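HTH cro/C1-type domain-containing protein (Pseudomonas aeruginosa PAO1, PDB 7CSV) acts as the antitoxin HigA, a dimeric helix-turn-helix protein that regulates by recognising specific pseudopalindromic DNA motifs. Local coordinates at residues Gly12-Leu15 with Arg16-Leu20; Ile57-Gly60 with Arg61-Thr65; Ser75-Ser78 with Leu79-Tyr83. All coordinates share one frame; numbering follows the deposited sequence.

Interaction 1 of 3, residues Gly12-Leu15 with Arg16-Leu20; sequences GEIL and RDEFL
L15 and L20 meet across a wide, pi-type turn in helix 11-23, the first helix of this Cro/C1-type helix-turn-helix protein. L20 N reaches back five residues to L15 O at 2.9 Å, and the bond is almost straight (N-H...O 174°). F19 N lies farther from the same oxygen and adds only a weak bond. The preceding turns are regular alpha-helix, with R16 N, D17 N and E18 N bonded to G12 O, E13 O and I14 O.

L15 holds CG anti to its backbone N (chi1 175°) and beside its own carbonyl carbon, where it touches L20 CG at 4.2 Å. The L15 and F19 side chains cross at about a right angle, L15 CD1 lying 4.1 Å from F19 CB. F19 CD1 brings its ring edge to I14 O at 3.6 Å, the oxygen lying in the ring plane. I14 CG2 is shared between F19 CE1 and E18 CG. Beyond the helix, L15 and L20 pack on L30 and V45, while the F19 ring meets those of F63 and W70.

On the more polar side, E13 extends past D17, and their carboxylates, 4.5 Å apart from OE1 to OD2, would be expected to disfavour each other slightly. R16 makes no salt bridge to E13; its NH2 pairs instead with E47 and V45 O. A bend at chi3 (-32°) brings one face of the guanidinium against E13 CA, which stands 3.5 Å above the R16 plane, offset toward its rim.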
ATOM      1  N   GLY A  12       9.426   8.988   2.507  1.00 12.93           N
ATOM      2  CA  GLY A  12       9.913  10.145   3.238  1.00 13.60           C
ATOM      3  C   GLY A  12      10.892  10.974   2.439  1.00 17.46           C
ATOM      4  O   GLY A  12      10.995  12.186   2.641  1.00 15.39           O
ATOM      5  N   GLU A  13      11.608  10.342   1.509  1.00 14.83           N
ATOM      6  CA  GLU A  13      12.494  11.096   0.630  1.00 16.29           C
ATOM      7  C   GLU A  13      11.707  12.054  -0.255  1.00 15.81           C
ATOM      8  O   GLU A  13      12.112  13.207  -0.453  1.00 15.21           O
ATOM      9  CB  GLU A  13      13.322  10.124  -0.207  1.00 19.38           C
ATOM     10  CG  GLU A  13      14.207  10.764  -1.252  1.00 23.07           C
ATOM     11  CD  GLU A  13      15.004   9.714  -2.006  1.00 24.64           C
ATOM     12  OE1 GLU A  13      15.075   9.787  -3.247  1.00 32.67           O
ATOM     13  OE2 GLU A  13      15.536   8.795  -1.354  1.00 27.05           O
ATOM     14  N   ILE A  14      10.579  11.593  -0.799  1.00 12.75           N
ATOM     15  CA  ILE A  14       9.732  12.460  -1.610  1.00 14.81           C
ATOM     16  C   ILE A  14       9.061  13.519  -0.745  1.00 13.82           C
ATOM     17  O   ILE A  14       8.905  14.674  -1.168  1.00 13.59           O
ATOM     18  CB  ILE A  14       8.707  11.612  -2.381  1.00 16.79           C
ATOM     19  CG1 ILE A  14       9.445  10.794  -3.451  1.00 20.93           C
ATOM     20  CG2 ILE A  14       7.589  12.478  -2.969  1.00 18.90           C
ATOM     21  CD1 ILE A  14       8.556  10.057  -4.387  1.00 29.16           C
ATOM     22  N   LEU A  15       8.649  13.152   0.473  1.00 13.48           N
ATOM     23  CA  LEU A  15       8.082  14.145   1.384  1.00 13.10           C
ATOM     24  C   LEU A  15       9.092  15.249   1.671  1.00 13.05           C
ATOM     25  O   LEU A  15       8.766  16.444   1.580  1.00 12.79           O
ATOM     26  CB  LEU A  15       7.640  13.469   2.682  1.00 13.51           C
ATOM     27  CG  LEU A  15       7.114  14.340   3.818  1.00  9.95           C
ATOM     28  CD1 LEU A  15       5.962  15.152   3.296  1.00 12.34           C
ATOM     29  CD2 LEU A  15       6.695  13.449   4.993  1.00 18.42           C
ATOM     30  N   ARG A  16      10.332  14.856   2.001  1.00 12.70           N
ATOM     31  CA  ARG A  16      11.398  15.819   2.270  1.00 14.01           C
ATOM     32  C   ARG A  16      11.643  16.714   1.061  1.00 16.47           C
ATOM     33  O   ARG A  16      11.656  17.941   1.172  1.00 14.79           O
ATOM     34  CB  ARG A  16      12.701  15.088   2.642  1.00 20.18           C
ATOM     35  CG  ARG A  16      12.765  14.494   4.036  1.00 26.54           C
ATOM     36  CD  ARG A  16      14.202  14.075   4.409  1.00 28.56           C
ATOM     37  NE  ARG A  16      14.978  13.618   3.253  1.00 28.21           N
ATOM     38  CZ  ARG A  16      15.189  12.344   2.931  1.00 30.08           C
ATOM     39  NH1 ARG A  16      15.906  12.049   1.854  1.00 30.79           N
ATOM     40  NH2 ARG A  16      14.701  11.353   3.675  1.00 27.39           N
ATOM     41  N   ASP A  17      11.865  16.106  -0.103  1.00 13.74           N
ATOM     42  CA  ASP A  17      12.386  16.836  -1.255  1.00 18.97           C
ATOM     43  C   ASP A  17      11.316  17.659  -1.959  1.00 19.18           C
ATOM     44  O   ASP A  17      11.579  18.799  -2.353  1.00 22.16           O
ATOM     45  CB  ASP A  17      13.010  15.876  -2.270  1.00 16.33           C
ATOM     46  CG  ASP A  17      14.260  15.196  -1.758  1.00 22.91           C
ATOM     47  OD1 ASP A  17      14.852  15.663  -0.770  1.00 21.04           O
ATOM     48  OD2 ASP A  17      14.640  14.171  -2.354  1.00 20.68           O
ATOM     49  N   GLU A  18      10.119  17.094  -2.168  1.00 15.81           N
ATOM     50  CA  GLU A  18       9.115  17.738  -3.000  1.00 16.37           C
ATOM     51  C   GLU A  18       8.090  18.519  -2.202  1.00 15.60           C
ATOM     52  O   GLU A  18       7.266  19.219  -2.801  1.00 16.24           O
ATOM     53  CB  GLU A  18       8.384  16.706  -3.864  1.00 19.03           C
ATOM     54  CG  GLU A  18       9.294  15.884  -4.729  1.00 18.67           C
ATOM     55  CD  GLU A  18       9.963  16.713  -5.794  1.00 26.20           C
ATOM     56  OE1 GLU A  18       9.543  17.862  -6.014  1.00 29.82           O
ATOM     57  OE2 GLU A  18      10.908  16.215  -6.415  1.00 23.93           O
ATOM     58  N   PHE A  19       8.098  18.400  -0.879  1.00 14.41           N
ATOM     59  CA  PHE A  19       7.090  19.096  -0.090  1.00 16.22           C
ATOM     60  C   PHE A  19       7.722  19.921   1.024  1.00 14.83           C
ATOM     61  O   PHE A  19       7.536  21.142   1.063  1.00 19.03           O
ATOM     62  CB  PHE A  19       6.074  18.087   0.451  1.00 15.83           C
ATOM     63  CG  PHE A  19       5.248  17.440  -0.625  1.00 12.94           C
ATOM     64  CD1 PHE A  19       5.686  16.290  -1.259  1.00 16.83           C
ATOM     65  CD2 PHE A  19       4.037  18.004  -1.022  1.00 15.83           C
ATOM     66  CE1 PHE A  19       4.934  15.704  -2.260  1.00 14.49           C
ATOM     67  CE2 PHE A  19       3.278  17.419  -2.014  1.00 14.35           C
ATOM     68  CZ  PHE A  19       3.731  16.258  -2.635  1.00 12.40           C
ATOM     69  N   LEU A  20       8.464  19.287   1.934  1.00 14.26           N
ATOM     70  CA  LEU A  20       9.042  20.037   3.050  1.00 16.10           C
ATOM     71  C   LEU A  20      10.038  21.079   2.559  1.00 18.30           C
ATOM     72  O   LEU A  20       9.993  22.243   2.974  1.00 21.68           O
ATOM     73  CB  LEU A  20       9.710  19.091   4.044  1.00 15.64           C
ATOM     74  CG  LEU A  20       8.792  18.087   4.743  1.00 15.99           C
ATOM     75  CD1 LEU A  20       9.537  17.381   5.860  1.00 18.13           C
ATOM     76  CD2 LEU A  20       7.538  18.782   5.271  1.00 17.49           C
TER

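Interaction 2 of 3, residues Ile57-Gly60 with Arg61-Thr65; sequences IRLG and RYFDT
G60 and T65 form the tight part of this turn, at the end of helix 53-63. T65 N is bonded to G60 O at 3.1 Å, lying in the carbonyl plane on a lone pair of that oxygen, unlike the helical donors before it, which tilt out of the plane. T65 OG1 presses to 3.2 Å from G60 CA, and T65 O closes on the same bare alpha carbon. The first torsion of T65 (71°) sets OG1 between its backbone N and carbonyl carbon, turned back over the glycine; the hydroxyl also has a weak hydrogen bond with W70 NE1.

Close packing continues on the inner face. L59 and F63 lie side by side and point the same way, L59 CD2 meeting F63 CE2 at 3.9 Å. Y62 then turns an edge to F63: Y62 CD2 stands 3.5 Å above the F63 ring, over its centre, while F63 CE2 lies in the plane of the Y62 ring. L15 and L30 cover this cluster.

The outer side packs more loosely within the turn and faces the second subunit. The R61 side chain meets the preceding turn through CB, 3.4 Å from I57 O; a bend at chi2 (79°) then takes the chain away, and its NE bonds I94 O of the second subunit. R58 pairs through NE with D54 of its own chain and through NH1 with E93 of the second subunit. D64 is exposed, its CB directed away from the preceding turn.

The backbone of D64 has positive phi (58°), which together with the bond from T65 N to G60 O, spanning five residues, is consistent with a Schellman-type C-cap, here ending a helix of the helix-turn-helix fold.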
ATOM      1  N   ILE A  57      -4.055  10.017   4.445  1.00  8.34           N
ATOM      2  CA  ILE A  57      -5.197  10.931   4.394  1.00  9.47           C
ATOM      3  C   ILE A  57      -4.806  12.304   4.934  1.00  9.96           C
ATOM      4  O   ILE A  57      -5.172  13.339   4.360  1.00  9.87           O
ATOM      5  CB  ILE A  57      -6.391  10.326   5.154  1.00  8.26           C
ATOM      6  CG1 ILE A  57      -6.878   9.050   4.453  1.00 10.91           C
ATOM      7  CG2 ILE A  57      -7.542  11.336   5.263  1.00  8.79           C
ATOM      8  CD1 ILE A  57      -7.845   8.226   5.285  1.00 11.00           C
ATOM      9  N   ARG A  58      -4.026  12.340   6.019  1.00  8.92           N
ATOM     10  CA  ARG A  58      -3.578  13.614   6.576  1.00  9.48           C
ATOM     11  C   ARG A  58      -2.682  14.365   5.598  1.00  8.95           C
ATOM     12  O   ARG A  58      -2.852  15.568   5.390  1.00  9.16           O
ATOM     13  CB  ARG A  58      -2.861  13.395   7.910  1.00 11.40           C
ATOM     14  CG  ARG A  58      -3.736  12.756   8.968  1.00 12.00           C
ATOM     15  CD  ARG A  58      -3.040  12.612  10.305  1.00 13.81           C
ATOM     16  NE  ARG A  58      -3.971  12.042  11.279  1.00 18.87           N
ATOM     17  CZ  ARG A  58      -4.773  12.749  12.073  1.00 20.15           C
ATOM     18  NH1 ARG A  58      -4.759  14.081  12.059  1.00 14.87           N
ATOM     19  NH2 ARG A  58      -5.597  12.121  12.897  1.00 23.81           N
ATOM     20  N   LEU A  59      -1.722  13.672   4.985  1.00  8.55           N
ATOM     21  CA  LEU A  59      -0.830  14.339   4.046  1.00  8.95           C
ATOM     22  C   LEU A  59      -1.579  14.810   2.810  1.00 12.26           C
ATOM     23  O   LEU A  59      -1.312  15.902   2.293  1.00 14.03           O
ATOM     24  CB  LEU A  59       0.304  13.393   3.652  1.00  8.29           C
ATOM     25  CG  LEU A  59       1.324  13.102   4.732  1.00 10.17           C
ATOM     26  CD1 LEU A  59       2.095  11.818   4.394  1.00 10.70           C
ATOM     27  CD2 LEU A  59       2.286  14.288   4.848  1.00 12.99           C
ATOM     28  N   GLY A  60      -2.505  13.994   2.308  1.00 10.25           N
ATOM     29  CA  GLY A  60      -3.307  14.430   1.176  1.00 10.22           C
ATOM     30  C   GLY A  60      -4.097  15.682   1.500  1.00 12.17           C
ATOM     31  O   GLY A  60      -4.134  16.627   0.710  1.00 12.75           O
ATOM     32  N   ARG A  61      -4.732  15.704   2.682  1.00 11.85           N
ATOM     33  CA  ARG A  61      -5.485  16.875   3.118  1.00 12.82           C
ATOM     34  C   ARG A  61      -4.593  18.104   3.226  1.00 12.98           C
ATOM     35  O   ARG A  61      -4.973  19.203   2.800  1.00 15.12           O
ATOM     36  CB  ARG A  61      -6.146  16.580   4.468  1.00  9.39           C
ATOM     37  CG  ARG A  61      -6.730  17.803   5.180  1.00 15.89           C
ATOM     38  CD  ARG A  61      -8.057  18.209   4.606  1.00 14.26           C
ATOM     39  NE  ARG A  61      -8.684  19.247   5.431  1.00 12.29           N
ATOM     40  CZ  ARG A  61      -9.733  19.968   5.051  1.00 26.03           C
ATOM     41  NH1 ARG A  61     -10.281  19.769   3.858  1.00 21.99           N
ATOM     42  NH2 ARG A  61     -10.231  20.894   5.865  1.00 21.69           N
ATOM     43  N   TYR A  62      -3.409  17.944   3.807  1.00  9.96           N
ATOM     44  CA  TYR A  62      -2.558  19.102   4.053  1.00 12.68           C
ATOM     45  C   TYR A  62      -1.960  19.638   2.758  1.00 12.66           C
ATOM     46  O   TYR A  62      -1.931  20.850   2.529  1.00 13.81           O
ATOM     47  CB  TYR A  62      -1.454  18.731   5.033  1.00 10.68           C
ATOM     48  CG  TYR A  62      -0.680  19.933   5.503  1.00 10.77           C
ATOM     49  CD1 TYR A  62      -1.314  20.953   6.188  1.00 13.82           C
ATOM     50  CD2 TYR A  62       0.671  20.050   5.242  1.00 11.64           C
ATOM     51  CE1 TYR A  62      -0.614  22.060   6.616  1.00 15.90           C
ATOM     52  CE2 TYR A  62       1.385  21.152   5.662  1.00 13.61           C
ATOM     53  CZ  TYR A  62       0.735  22.155   6.351  1.00 14.78           C
ATOM     54  OH  TYR A  62       1.443  23.260   6.774  1.00 19.06           O
ATOM     55  N   PHE A  63      -1.457  18.751   1.903  1.00  9.77           N
ATOM     56  CA  PHE A  63      -0.694  19.178   0.737  1.00 13.46           C
ATOM     57  C   PHE A  63      -1.489  19.186  -0.569  1.00 14.69           C
ATOM     58  O   PHE A  63      -0.881  19.323  -1.635  1.00 15.21           O
ATOM     59  CB  PHE A  63       0.533  18.280   0.571  1.00 12.05           C
ATOM     60  CG  PHE A  63       1.602  18.532   1.580  1.00 12.50           C
ATOM     61  CD1 PHE A  63       2.171  19.795   1.702  1.00 14.47           C
ATOM     62  CD2 PHE A  63       2.066  17.507   2.390  1.00 12.08           C
ATOM     63  CE1 PHE A  63       3.169  20.042   2.622  1.00 12.55           C
ATOM     64  CE2 PHE A  63       3.075  17.744   3.321  1.00 15.32           C
ATOM     65  CZ  PHE A  63       3.628  19.020   3.437  1.00 15.13           C
ATOM     66  N   ASP A  64      -2.817  19.049  -0.525  1.00 11.42           N
ATOM     67  CA  ASP A  64      -3.637  19.022  -1.740  1.00 11.65           C
ATOM     68  C   ASP A  64      -3.211  17.899  -2.694  1.00 12.75           C
ATOM     69  O   ASP A  64      -2.933  18.126  -3.871  1.00 12.21           O
ATOM     70  CB  ASP A  64      -3.598  20.373  -2.469  1.00 14.41           C
ATOM     71  CG  ASP A  64      -4.509  21.405  -1.846  1.00 19.42           C
ATOM     72  OD1 ASP A  64      -5.336  21.051  -0.979  1.00 24.21           O
ATOM     73  OD2 ASP A  64      -4.405  22.585  -2.237  1.00 25.86           O
ATOM     74  N   THR A  65      -3.136  16.682  -2.177  1.00 11.30           N
ATOM     75  CA  THR A  65      -2.943  15.509  -3.021  1.00 12.44           C
ATOM     76  C   THR A  65      -4.029  14.499  -2.690  1.00 13.59           C
ATOM     77  O   THR A  65      -4.737  14.625  -1.690  1.00 12.43           O
ATOM     78  CB  THR A  65      -1.577  14.844  -2.816  1.00 11.20           C
ATOM     79  OG1 THR A  65      -1.557  14.196  -1.536  1.00 13.43           O
ATOM     80  CG2 THR A  65      -0.443  15.845  -2.906  1.00 11.05           C
TER

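Interaction 3 of 3, residues Ser75-Ser78 with Leu79-Tyr83; sequences SEYS and LATAY
The Y77 ring carries the T81 methyl over one face and meets the H10 ring edge-to-face, while P8 packs against the tyrosine as well. Y77 and T81 are four residues apart on the long helix 67-93, and their contact is a CH-pi interaction between successive helical turns. T81 CG2 stands 3.9 Å from the centroid of the Y77 ring, 15° off the ring normal, and is shifted somewhat toward the rim, with Y77 CZ as its nearest ring atom at 3.8 Å.

Both side chains are turned to make this possible. Y77 swings CG away from its backbone N (chi1 171°) and leans toward the next turn; T81 places CG2 opposite its carbonyl carbon, pointing back along the helix, so that the methyl also sits 3.1 Å from Y77 O. That oxygen accepts a hydrogen bond from T81 N at 3.0 Å, one of four regular helical bonds that run from L79, A80, T81 and A82 back to S75, E76, Y77 and S78.

Elsewhere on the helix the partners lie outside this turn. S75 OG and E76 OE2 are hydrogen-bonded to Q68 of the second subunit, which makes this face part of the dimer interface, and S78 OG bonds Q74 NE2. L79, which packs on Q68 of that subunit, folds back against the preceding turn, its CG 3.3 Å from S75 O.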
ATOM      1  N   SER A  75       3.566   1.736  -1.320  1.00  9.49           N
ATOM      2  CA  SER A  75       3.515   0.393  -1.884  1.00 10.87           C
ATOM      3  C   SER A  75       4.725   0.129  -2.767  1.00 12.86           C
ATOM      4  O   SER A  75       5.279  -0.981  -2.759  1.00 11.77           O
ATOM      5  CB  SER A  75       2.226   0.195  -2.669  1.00 11.96           C
ATOM      6  OG  SER A  75       2.180   1.041  -3.787  1.00 17.76           O
ATOM      7  N   GLU A  76       5.155   1.128  -3.544  1.00  9.40           N
ATOM      8  CA  GLU A  76       6.359   0.915  -4.348  1.00  9.88           C
ATOM      9  C   GLU A  76       7.551   0.581  -3.461  1.00 12.54           C
ATOM     10  O   GLU A  76       8.303  -0.356  -3.753  1.00 10.28           O
ATOM     11  CB  GLU A  76       6.662   2.135  -5.222  1.00 10.25           C
ATOM     12  CG  GLU A  76       7.973   1.987  -6.056  1.00 12.23           C
ATOM     13  CD  GLU A  76       7.842   1.099  -7.285  1.00 14.33           C
ATOM     14  OE1 GLU A  76       8.869   0.909  -7.987  1.00 13.47           O
ATOM     15  OE2 GLU A  76       6.738   0.588  -7.575  1.00 15.80           O
ATOM     16  N   TYR A  77       7.716   1.315  -2.351  1.00 10.46           N
ATOM     17  CA  TYR A  77       8.827   1.060  -1.435  1.00 12.00           C
ATOM     18  C   TYR A  77       8.727  -0.333  -0.826  1.00 10.29           C
ATOM     19  O   TYR A  77       9.714  -1.083  -0.783  1.00 10.61           O
ATOM     20  CB  TYR A  77       8.851   2.125  -0.327  1.00  9.75           C
ATOM     21  CG  TYR A  77       9.839   1.800   0.781  1.00 10.30           C
ATOM     22  CD1 TYR A  77      11.193   2.110   0.653  1.00 11.90           C
ATOM     23  CD2 TYR A  77       9.416   1.178   1.953  1.00 14.37           C
ATOM     24  CE1 TYR A  77      12.102   1.806   1.677  1.00 13.47           C
ATOM     25  CE2 TYR A  77      10.304   0.873   2.971  1.00 15.06           C
ATOM     26  CZ  TYR A  77      11.640   1.188   2.835  1.00 15.61           C
ATOM     27  OH  TYR A  77      12.498   0.884   3.867  1.00 18.07           O
ATOM     28  N   SER A  78       7.539  -0.694  -0.338  1.00  9.04           N
ATOM     29  CA  SER A  78       7.373  -2.012   0.273  1.00 11.15           C
ATOM     30  C   SER A  78       7.594  -3.119  -0.746  1.00 10.49           C
ATOM     31  O   SER A  78       8.176  -4.165  -0.426  1.00 11.53           O
ATOM     32  CB  SER A  78       5.989  -2.136   0.894  1.00 11.96           C
ATOM     33  OG  SER A  78       5.859  -1.240   1.977  1.00 15.75           O
ATOM     34  N   LEU A  79       7.125  -2.915  -1.979  1.00 10.64           N
ATOM     35  CA  LEU A  79       7.356  -3.931  -3.004  1.00 10.53           C
ATOM     36  C   LEU A  79       8.832  -4.050  -3.334  1.00 11.05           C
ATOM     37  O   LEU A  79       9.342  -5.163  -3.538  1.00 11.66           O
ATOM     38  CB  LEU A  79       6.562  -3.608  -4.266  1.00  9.41           C
ATOM     39  CG  LEU A  79       5.073  -3.942  -4.180  1.00 11.81           C
ATOM     40  CD1 LEU A  79       4.348  -3.431  -5.421  1.00 13.42           C
ATOM     41  CD2 LEU A  79       4.863  -5.459  -4.006  1.00 12.58           C
ATOM     42  N   ALA A  80       9.539  -2.920  -3.402  1.00  9.32           N
ATOM     43  CA  ALA A  80      10.958  -2.982  -3.758  1.00 11.65           C
ATOM     44  C   ALA A  80      11.751  -3.747  -2.707  1.00 10.50           C
ATOM     45  O   ALA A  80      12.583  -4.606  -3.030  1.00 11.79           O
ATOM     46  CB  ALA A  80      11.516  -1.572  -3.939  1.00 12.30           C
ATOM     47  N   THR A  81      11.514  -3.444  -1.430  1.00 11.37           N
ATOM     48  CA  THR A  81      12.243  -4.130  -0.372  1.00 11.53           C
ATOM     49  C   THR A  81      11.890  -5.610  -0.337  1.00 14.91           C
ATOM     50  O   THR A  81      12.778  -6.463  -0.204  1.00 13.42           O
ATOM     51  CB  THR A  81      11.955  -3.462   0.970  1.00 15.82           C
ATOM     52  OG1 THR A  81      10.578  -3.660   1.320  1.00 23.58           O
ATOM     53  CG2 THR A  81      12.204  -1.985   0.847  1.00  9.36           C
ATOM     54  N   ALA A  82      10.601  -5.932  -0.477  1.00 12.65           N
ATOM     55  CA  ALA A  82      10.168  -7.326  -0.532  1.00 12.73           C
ATOM     56  C   ALA A  82      10.772  -8.043  -1.725  1.00 14.27           C
ATOM     57  O   ALA A  82      11.174  -9.210  -1.617  1.00 15.25           O
ATOM     58  CB  ALA A  82       8.642  -7.409  -0.604  1.00 15.69           C
ATOM     59  N   TYR A  83      10.835  -7.366  -2.877  1.00 10.61           N
ATOM     60  CA  TYR A  83      11.405  -8.001  -4.061  1.00 11.64           C
ATOM     61  C   TYR A  83      12.892  -8.269  -3.877  1.00 15.37           C
ATOM     62  O   TYR A  83      13.388  -9.338  -4.255  1.00 14.44           O
ATOM     63  CB  TYR A  83      11.195  -7.145  -5.307  1.00 10.95           C
ATOM     64  CG  TYR A  83      11.601  -7.880  -6.565  1.00 12.98           C
ATOM     65  CD1 TYR A  83      10.764  -8.834  -7.123  1.00 12.20           C
ATOM     66  CD2 TYR A  83      12.841  -7.663  -7.153  1.00 19.71           C
ATOM     67  CE1 TYR A  83      11.137  -9.535  -8.275  1.00 16.33           C
ATOM     68  CE2 TYR A  83      13.229  -8.361  -8.300  1.00 15.63           C
ATOM     69  CZ  TYR A  83      12.368  -9.294  -8.849  1.00 22.57           C
ATOM     70  OH  TYR A  83      12.746  -9.993  -9.980  1.00 19.83           O
TER

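From the N terminus, the three contacts come in series; none nests within or crosses another, and each closes just a turn of helix, interaction 2 also closing the bend after helix 53-63. Interactions 1 and 2 join in the core of the helix-turn-helix fold: F19 CD2 touches F63 CG at 3.6 Å, and L15 packs on both L59 and F63, tying helix 11-23 to helix 53-63. Interaction 3 stands apart on helix 67-93, across the centre of the chain from both, its nearest atoms about 7 Å from those of interaction 1 and about 12 Å from those of interaction 2. Interactions 2 and 3 both touch the second subunit, so helices 53-63 and 67-93 contribute to the dimer interface.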